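Local coordinates for oxysterol-binding protein homolog 3 (Saccharomyces cerevisiae, PDB 4INQ) that carries lipids in a hydrophobic pocket between membranes, a phosphoinositide-coupled non-vesicular transport that helps maintain sterol distribution in the cell, at residues A[119-124]-A[141-146]; A[149-154]-A[166-171]. All blocks are in the same frame, centred on the assembly; numbering follows the deposited sequence.

Contact 1 of 2, residues A[119-124]-A[141-146]; sequences PFNPLL and SEKVSH. With PIF ((2R)-3-{[(S)-hydroxy{[(1R,2R,3R,4R,5S,6R)-2,3,5,6-tetrahydroxy-4-(phosphonooxy)cyclohexyl]oxy}phosphoryl]oxy}propane-1,2-diyl dioctanoate), chain B.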
loop_
_atom_site.group_PDB
_atom_site.type_symbol
_atom_site.label_atom_id
_atom_site.label_comp_id
_atom_site.label_asym_id
_atom_site.label_seq_id
_atom_site.Cartn_x
_atom_site.Cartn_y
_atom_site.Cartn_z
ATOM N N PRO A 119 8.028 4.000 4.686
ATOM C CA PRO A 119 6.949 4.778 5.293
ATOM C C PRO A 119 7.135 4.808 6.801
ATOM O O PRO A 119 7.910 4.019 7.345
ATOM C CB PRO A 119 5.692 3.994 4.913
ATOM C CG PRO A 119 6.113 3.145 3.756
ATOM C CD PRO A 119 7.505 2.751 4.111
ATOM N N PHE A 120 6.446 5.720 7.483
ATOM C CA PHE A 120 6.536 5.742 8.935
ATOM C C PHE A 120 5.764 4.515 9.400
ATOM O O PHE A 120 4.809 4.090 8.744
ATOM C CB PHE A 120 5.866 6.982 9.532
ATOM C CG PHE A 120 6.708 8.227 9.478
ATOM C CD1 PHE A 120 7.014 8.827 8.261
ATOM C CD2 PHE A 120 7.172 8.809 10.648
ATOM C CE1 PHE A 120 7.773 10.000 8.212
ATOM C CE2 PHE A 120 7.931 9.981 10.609
ATOM C CZ PHE A 120 8.232 10.576 9.389
ATOM N N ASN A 121 6.183 3.934 10.513
ATOM C CA ASN A 121 5.480 2.786 11.046
ATOM C C ASN A 121 4.287 3.355 11.799
ATOM O O ASN A 121 4.448 4.227 12.647
ATOM C CB ASN A 121 6.382 2.004 12.002
ATOM C CG ASN A 121 6.509 0.538 11.612
ATOM O OD1 ASN A 121 5.508 -0.182 11.511
ATOM N ND2 ASN A 121 7.743 0.089 11.391
ATOM N N PRO A 122 3.069 2.900 11.470
ATOM C CA PRO A 122 1.875 3.402 12.154
ATOM C C PRO A 122 1.833 2.916 13.590
ATOM O O PRO A 122 2.377 1.858 13.905
ATOM C CB PRO A 122 0.723 2.803 11.342
ATOM C CG PRO A 122 1.318 2.623 9.979
ATOM C CD PRO A 122 2.695 2.094 10.293
ATOM N N LEU A 123 1.182 3.687 14.453
ATOM C CA LEU A 123 1.033 3.309 15.846
ATOM C C LEU A 123 -0.153 2.359 15.911
ATOM O O LEU A 123 -0.964 2.314 14.991
ATOM C CB LEU A 123 0.739 4.539 16.698
ATOM C CG LEU A 123 1.768 5.660 16.607
ATOM C CD1 LEU A 123 1.391 6.756 17.589
ATOM C CD2 LEU A 123 3.177 5.103 16.908
ATOM N N LEU A 124 -0.256 1.591 16.985
ATOM C CA LEU A 124 -1.378 0.679 17.126
ATOM C C LEU A 124 -2.655 1.511 17.198
ATOM O O LEU A 124 -2.720 2.481 17.953
ATOM C CB LEU A 124 -1.230 -0.143 18.402
ATOM C CG LEU A 124 -2.362 -1.138 18.651
ATOM C CD1 LEU A 124 -2.508 -2.067 17.450
ATOM C CD2 LEU A 124 -2.062 -1.921 19.914
ATOM N N SER A 141 -8.691 2.264 6.830
ATOM C CA SER A 141 -7.649 1.330 7.227
ATOM C C SER A 141 -7.238 1.589 8.673
ATOM O O SER A 141 -7.402 2.697 9.183
ATOM C CB SER A 141 -6.442 1.459 6.292
ATOM O OG SER A 141 -5.804 2.719 6.425
ATOM N N GLU A 142 -6.696 0.568 9.330
ATOM C CA GLU A 142 -6.300 0.700 10.728
ATOM C C GLU A 142 -5.248 -0.337 11.099
ATOM O O GLU A 142 -5.262 -1.452 10.576
ATOM C CB GLU A 142 -7.551 0.536 11.620
ATOM C CG GLU A 142 -7.309 0.492 13.137
ATOM C CD GLU A 142 -8.617 0.532 13.950
ATOM O OE1 GLU A 142 -9.621 -0.076 13.515
ATOM O OE2 GLU A 142 -8.638 1.160 15.037
ATOM N N LYS A 143 -4.316 0.038 11.973
ATOM C CA LYS A 143 -3.301 -0.909 12.431
ATOM C C LYS A 143 -3.986 -1.716 13.543
ATOM O O LYS A 143 -4.272 -1.189 14.614
ATOM C CB LYS A 143 -2.075 -0.190 13.000
ATOM C CG LYS A 143 -0.972 -1.153 13.422
ATOM C CD LYS A 143 0.338 -0.447 13.754
ATOM C CE LYS A 143 1.462 -1.466 13.956
ATOM N NZ LYS A 143 2.737 -0.838 14.410
ATOM N N VAL A 144 -4.249 -2.988 13.281
ATOM C CA VAL A 144 -4.940 -3.826 14.248
ATOM C C VAL A 144 -4.018 -4.626 15.157
ATOM O O VAL A 144 -4.476 -5.303 16.075
ATOM C CB VAL A 144 -5.932 -4.780 13.532
ATOM C CG1 VAL A 144 -7.028 -3.958 12.868
ATOM C CG2 VAL A 144 -5.202 -5.621 12.488
ATOM N N SER A 145 -2.720 -4.542 14.911
ATOM C CA SER A 145 -1.754 -5.241 15.743
ATOM C C SER A 145 -0.382 -4.609 15.585
ATOM O O SER A 145 -0.025 -4.140 14.507
ATOM C CB SER A 145 -1.691 -6.725 15.370
ATOM O OG SER A 145 -0.624 -7.360 16.051
ATOM N N HIS A 146 0.383 -4.595 16.665
ATOM C CA HIS A 146 1.717 -4.018 16.638
ATOM C C HIS A 146 2.784 -5.097 16.467
ATOM O O HIS A 146 3.738 -4.918 15.712
ATOM C CB HIS A 146 1.985 -3.248 17.932
ATOM C CG HIS A 146 3.280 -2.498 17.929
ATOM N ND1 HIS A 146 4.234 -2.653 18.913
ATOM C CD2 HIS A 146 3.768 -1.565 17.077
ATOM C CE1 HIS A 146 5.251 -1.845 18.668
ATOM N NE2 HIS A 146 4.993 -1.175 17.559
HETATM C C1 PIF B . 9.515 1.716 15.250
HETATM O O1 PIF B . 9.548 1.815 13.826
HETATM P P1 PIF B . 10.887 1.932 12.927
HETATM C C2 PIF B . 10.266 0.430 15.747
HETATM O O2 PIF B . 9.634 -0.741 15.188
HETATM C C3 PIF B . 10.199 0.386 17.313
HETATM O O3 PIF B . 10.872 -0.774 17.813
HETATM C C4 PIF B . 8.727 0.374 17.801
HETATM O O4 PIF B . 8.671 0.383 19.226
HETATM P P4 PIF B . 8.658 -0.900 20.178
HETATM C C5 PIF B . 7.985 1.605 17.278
HETATM O O5 PIF B . 6.640 1.568 17.726
HETATM C C6 PIF B . 8.031 1.673 15.739
HETATM O O6 PIF B . 7.318 2.821 15.313
HETATM C C7 PIF B . 12.077 -0.326 11.916
HETATM C C8 PIF B . 11.733 -1.514 10.951
HETATM C C9 PIF B . 11.034 -1.071 9.654
HETATM C C10 PIF B . 9.551 -2.204 8.171
HETATM C C11 PIF B . 9.542 -1.845 6.667
HETATM O O11 PIF B . 12.105 2.318 13.662
HETATM C C12 PIF B . 8.131 -1.865 6.074
HETATM O O12 PIF B . 10.529 2.995 11.772
HETATM C C13 PIF B . 8.156 -1.631 4.558
HETATM O O13 PIF B . 10.968 0.559 12.058
HETATM C C14 PIF B . 6.763 -1.824 3.938
HETATM O O14 PIF B . 13.008 -2.254 10.715
HETATM C C15 PIF B . 6.846 -2.087 2.429
HETATM O O15 PIF B . 10.758 -2.236 8.851
HETATM C C16 PIF B . 5.724 -3.013 1.927
HETATM O O16 PIF B . 8.489 -2.466 8.754
HETATM C C17 PIF B . 6.271 -4.218 1.134
HETATM O O17 PIF B . 12.246 -4.389 10.984
HETATM C C18 PIF B . 13.044 -3.618 10.457
HETATM C C19 PIF B . 14.072 -4.199 9.495
HETATM C C20 PIF B . 13.473 -4.383 8.101
HETATM C C21 PIF B . 14.167 -3.481 7.066
HETATM C C22 PIF B . 13.468 -3.391 5.857
HETATM C C23 PIF B . 13.200 -2.196 5.168
HETATM C C24 PIF B . 12.452 -2.086 3.980
HETATM C C25 PIF B . 12.537 -0.774 3.491
HETATM O O41 PIF B . 7.571 -0.659 21.315
HETATM O O42 PIF B . 10.040 -1.120 20.710
HETATM O O43 PIF B . 8.091 -2.156 19.306
#

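Contact 2 of 2, residues A[149-154]-A[166-171]; sequences PVFAFF and VTPSQK. With PIF ((2R)-3-{[(S)-hydroxy{[(1R,2R,3R,4R,5S,6R)-2,3,5,6-tetrahydroxy-4-(phosphonooxy)cyclohexyl]oxy}phosphoryl]oxy}propane-1,2-diyl dioctanoate), chain B.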
loop_
_atom_site.group_PDB
_atom_site.type_symbol
_atom_site.label_atom_id
_atom_site.label_comp_id
_atom_site.label_asym_id
_atom_site.label_seq_id
_atom_site.Cartn_x
_atom_site.Cartn_y
_atom_site.Cartn_z
ATOM N N PRO A 149 3.236 -6.744 13.246
ATOM C CA PRO A 149 2.444 -5.639 12.704
ATOM C C PRO A 149 1.376 -6.146 11.730
ATOM O O PRO A 149 1.691 -6.826 10.748
ATOM C CB PRO A 149 3.496 -4.776 12.017
ATOM C CG PRO A 149 4.501 -5.791 11.551
ATOM C CD PRO A 149 4.627 -6.681 12.764
ATOM N N VAL A 150 0.114 -5.825 12.005
ATOM C CA VAL A 150 -0.981 -6.235 11.135
ATOM C C VAL A 150 -1.848 -5.036 10.758
ATOM O O VAL A 150 -2.348 -4.329 11.628
ATOM C CB VAL A 150 -1.877 -7.298 11.810
ATOM C CG1 VAL A 150 -2.992 -7.710 10.869
ATOM C CG2 VAL A 150 -1.048 -8.509 12.185
ATOM N N PHE A 151 -2.029 -4.831 9.455
ATOM C CA PHE A 151 -2.827 -3.726 8.928
ATOM C C PHE A 151 -4.076 -4.249 8.220
ATOM O O PHE A 151 -4.007 -5.191 7.437
ATOM C CB PHE A 151 -1.982 -2.917 7.947
ATOM C CG PHE A 151 -0.667 -2.461 8.521
ATOM C CD1 PHE A 151 -0.615 -1.406 9.422
ATOM C CD2 PHE A 151 0.520 -3.103 8.175
ATOM C CE1 PHE A 151 0.601 -0.988 9.974
ATOM C CE2 PHE A 151 1.741 -2.699 8.716
ATOM C CZ PHE A 151 1.780 -1.633 9.622
ATOM N N ALA A 152 -5.214 -3.632 8.496
ATOM C CA ALA A 152 -6.473 -4.061 7.889
ATOM C C ALA A 152 -7.061 -2.956 7.024
ATOM O O ALA A 152 -7.177 -1.815 7.470
ATOM C CB ALA A 152 -7.473 -4.462 8.980
ATOM N N PHE A 153 -7.433 -3.313 5.796
ATOM C CA PHE A 153 -8.014 -2.386 4.826
ATOM C C PHE A 153 -9.375 -2.839 4.289
ATOM O O PHE A 153 -9.617 -4.026 4.110
ATOM C CB PHE A 153 -7.089 -2.231 3.619
ATOM C CG PHE A 153 -5.772 -1.590 3.934
ATOM C CD1 PHE A 153 -4.842 -2.237 4.743
ATOM C CD2 PHE A 153 -5.457 -0.337 3.418
ATOM C CE1 PHE A 153 -3.599 -1.637 5.037
ATOM C CE2 PHE A 153 -4.222 0.273 3.702
ATOM C CZ PHE A 153 -3.295 -0.377 4.512
ATOM N N PHE A 154 -10.245 -1.873 4.018
ATOM C CA PHE A 154 -11.552 -2.146 3.438
ATOM C C PHE A 154 -11.906 -1.005 2.477
ATOM O O PHE A 154 -12.171 0.123 2.904
ATOM C CB PHE A 154 -12.626 -2.264 4.519
ATOM C CG PHE A 154 -13.985 -2.605 3.974
ATOM C CD1 PHE A 154 -14.172 -3.760 3.217
ATOM C CD2 PHE A 154 -15.072 -1.765 4.195
ATOM C CE1 PHE A 154 -15.423 -4.074 2.686
ATOM C CE2 PHE A 154 -16.325 -2.072 3.669
ATOM C CZ PHE A 154 -16.500 -3.228 2.912
ATOM N N VAL A 166 -3.058 -7.394 5.995
ATOM C CA VAL A 166 -1.673 -7.583 5.607
ATOM C C VAL A 166 -0.621 -7.357 6.680
ATOM O O VAL A 166 -0.762 -6.509 7.569
ATOM C CB VAL A 166 -1.334 -6.680 4.399
ATOM C CG1 VAL A 166 -1.465 -5.219 4.797
ATOM C CG2 VAL A 166 0.063 -6.976 3.891
ATOM N N THR A 167 0.442 -8.140 6.564
ATOM C CA THR A 167 1.574 -8.067 7.460
ATOM C C THR A 167 2.826 -7.993 6.595
ATOM O O THR A 167 3.289 -9.005 6.077
ATOM C CB THR A 167 1.652 -9.311 8.357
ATOM O OG1 THR A 167 0.501 -9.357 9.210
ATOM C CG2 THR A 167 2.913 -9.279 9.204
ATOM N N PRO A 168 3.371 -6.785 6.399
ATOM C CA PRO A 168 4.578 -6.629 5.586
ATOM C C PRO A 168 5.749 -7.323 6.276
ATOM O O PRO A 168 5.987 -7.112 7.462
ATOM C CB PRO A 168 4.765 -5.114 5.535
ATOM C CG PRO A 168 3.363 -4.585 5.691
ATOM C CD PRO A 168 2.825 -5.469 6.779
ATOM N N SER A 169 6.473 -8.151 5.532
ATOM C CA SER A 169 7.620 -8.862 6.090
ATOM C C SER A 169 8.847 -8.672 5.212
ATOM O O SER A 169 8.747 -8.654 3.986
ATOM C CB SER A 169 7.310 -10.354 6.218
ATOM O OG SER A 169 7.093 -10.939 4.950
ATOM N N GLN A 170 10.006 -8.533 5.848
ATOM C CA GLN A 170 11.260 -8.346 5.126
ATOM C C GLN A 170 12.289 -9.358 5.614
ATOM O O GLN A 170 12.333 -9.691 6.801
ATOM C CB GLN A 170 11.802 -6.927 5.346
ATOM C CG GLN A 170 10.763 -5.831 5.178
ATOM C CD GLN A 170 9.840 -5.705 6.378
ATOM O OE1 GLN A 170 8.659 -5.404 6.229
ATOM N NE2 GLN A 170 10.380 -5.916 7.574
ATOM N N LYS A 171 13.116 -9.850 4.701
ATOM C CA LYS A 171 14.137 -10.813 5.074
ATOM C C LYS A 171 15.440 -10.545 4.357
ATOM O O LYS A 171 15.503 -10.548 3.127
ATOM C CB LYS A 171 13.666 -12.245 4.785
ATOM C CG LYS A 171 12.663 -12.777 5.803
ATOM C CD LYS A 171 13.270 -12.804 7.206
ATOM C CE LYS A 171 12.213 -13.046 8.281
ATOM N NZ LYS A 171 12.792 -12.978 9.658
HETATM C C1 PIF B . 9.515 1.716 15.250
HETATM O O1 PIF B . 9.548 1.815 13.826
HETATM P P1 PIF B . 10.887 1.932 12.927
HETATM C C2 PIF B . 10.266 0.430 15.747
HETATM O O2 PIF B . 9.634 -0.741 15.188
HETATM C C3 PIF B . 10.199 0.386 17.313
HETATM O O3 PIF B . 10.872 -0.774 17.813
HETATM C C4 PIF B . 8.727 0.374 17.801
HETATM O O4 PIF B . 8.671 0.383 19.226
HETATM P P4 PIF B . 8.658 -0.900 20.178
HETATM C C5 PIF B . 7.985 1.605 17.278
HETATM O O5 PIF B . 6.640 1.568 17.726
HETATM C C6 PIF B . 8.031 1.673 15.739
HETATM O O6 PIF B . 7.318 2.821 15.313
HETATM C C7 PIF B . 12.077 -0.326 11.916
HETATM C C8 PIF B . 11.733 -1.514 10.951
HETATM C C9 PIF B . 11.034 -1.071 9.654
HETATM C C10 PIF B . 9.551 -2.204 8.171
HETATM C C11 PIF B . 9.542 -1.845 6.667
HETATM O O11 PIF B . 12.105 2.318 13.662
HETATM C C12 PIF B . 8.131 -1.865 6.074
HETATM O O12 PIF B . 10.529 2.995 11.772
HETATM C C13 PIF B . 8.156 -1.631 4.558
HETATM O O13 PIF B . 10.968 0.559 12.058
HETATM C C14 PIF B . 6.763 -1.824 3.938
HETATM O O14 PIF B . 13.008 -2.254 10.715
HETATM C C15 PIF B . 6.846 -2.087 2.429
HETATM O O15 PIF B . 10.758 -2.236 8.851
HETATM C C16 PIF B . 5.724 -3.013 1.927
HETATM O O16 PIF B . 8.489 -2.466 8.754
HETATM C C17 PIF B . 6.271 -4.218 1.134
HETATM O O17 PIF B . 12.246 -4.389 10.984
HETATM C C18 PIF B . 13.044 -3.618 10.457
HETATM C C19 PIF B . 14.072 -4.199 9.495
HETATM C C20 PIF B . 13.473 -4.383 8.101
HETATM C C21 PIF B . 14.167 -3.481 7.066
HETATM C C22 PIF B . 13.468 -3.391 5.857
HETATM C C23 PIF B . 13.200 -2.196 5.168
HETATM C C24 PIF B . 12.452 -2.086 3.980
HETATM C C25 PIF B . 12.537 -0.774 3.491
HETATM O O41 PIF B . 7.571 -0.659 21.315
HETATM O O42 PIF B . 10.040 -1.120 20.710
HETATM O O43 PIF B . 8.091 -2.156 19.306
#

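Contact 1 of 2, residues A[119-124]-A[141-146]
The phosphoinositide head-group site of the OSBP-related domain takes in this contact, where Lys143 and His146 of segment 141-146 meet the loop that follows strand 118-120. With CG anti to the backbone N (chi1 -177°) and every later torsion extended, Lys143 runs alongside this loop until NZ reaches Pro122 O at 2.8 Å, close to the line of the carbonyl bond. Its methylenes lie against backbone on the way, CD standing 3.3 Å from Leu123 O. Leu124 comes from the other segment: its CD1 rests on the bulged backbone of Val144 and Ser145, 3.5 Å from Lys143 O. Asn121 and His146 carry the contact to the lipid. ND2 of Asn121 makes a weak, bent bond of 3.3 Å to PIF O13, while NE2 of His146 shares a hydrogen bond of 3.2 Å with PIF O5, and O43 of the 4-phosphate lies near the imidazole plane at its edge. A methionine in place of Lys143 would probably leave Pro122 O without this donor and the loop that carries Asn121 less firmly tied to the strand. Lys143 NZ, buried and 4.1 Å from Asn121 OD1, probably adds positive potential beside the phosphorylated inositol.

Contact 2 of 2, residues A[149-154]-A[166-171]
Phe151 and Pro168 cross at about a right angle, the proline ring meeting the edge of the phenyl group: CD lies near the ring plane, 3.5 Å from Phe151 CE2. The phenylalanine has CG beside its own backbone N (chi1 -53°), which swings the ring along the partner strand to reach Pro168. Val166, paired with Phe151 and on the same face of the sheet, sets CG1 between its backbone N and carbonyl carbon (chi1 64°); from there the methyl touches Phe151 CB at 3.9 Å and, more distantly, comes obliquely to the ring of Phe153 at CE1. Underneath, the two residues form an antiparallel hydrogen-bonded pair. Phe151 N to Val166 O is 2.8 Å and almost straight at 176°, in the carbonyl plane. Val166 N returns the bond to Phe151 O, also at 2.8 Å. Farther along, Thr167 packs CG2 against Pro149 O, and its OG1 lies 3.2 Å from the same Pro149 O. Gln170 reaches the lipid, its NE2 3.5 Å from PIF C20. The pairing belongs to the hairpin of strands 150-157 and 160-172; helix 71-76 packs against Phe151 and Phe153, strand 137-145 adjoins the first strand, and strand 177-189 flanks the second at Asn181 and Glu182.

Contact 1 ties a loop to segment 141-146, whereas contact 2 joins two neighbouring strands of a hairpin. Strand 137-145 pairs with strand 150-157, so the two meet directly: Val144 N probably bonds to Val150 O at 2.9 Å, and a classic beta bulge sets two residues, Val144 and Ser145, opposite the single Val150. Contact 1 is the more buried; contact 2 is only partly buried, with Pro149, Val150 and Thr167 partly exposed. Their chemistry follows the lipid: 119-124 with 141-146 offers polar groups to the inositol phosphate and glycerol-phosphate end, while 149-154 with 166-171 is mainly backbone pairing and apolar packing, and brings Gln170 to the acyl chains.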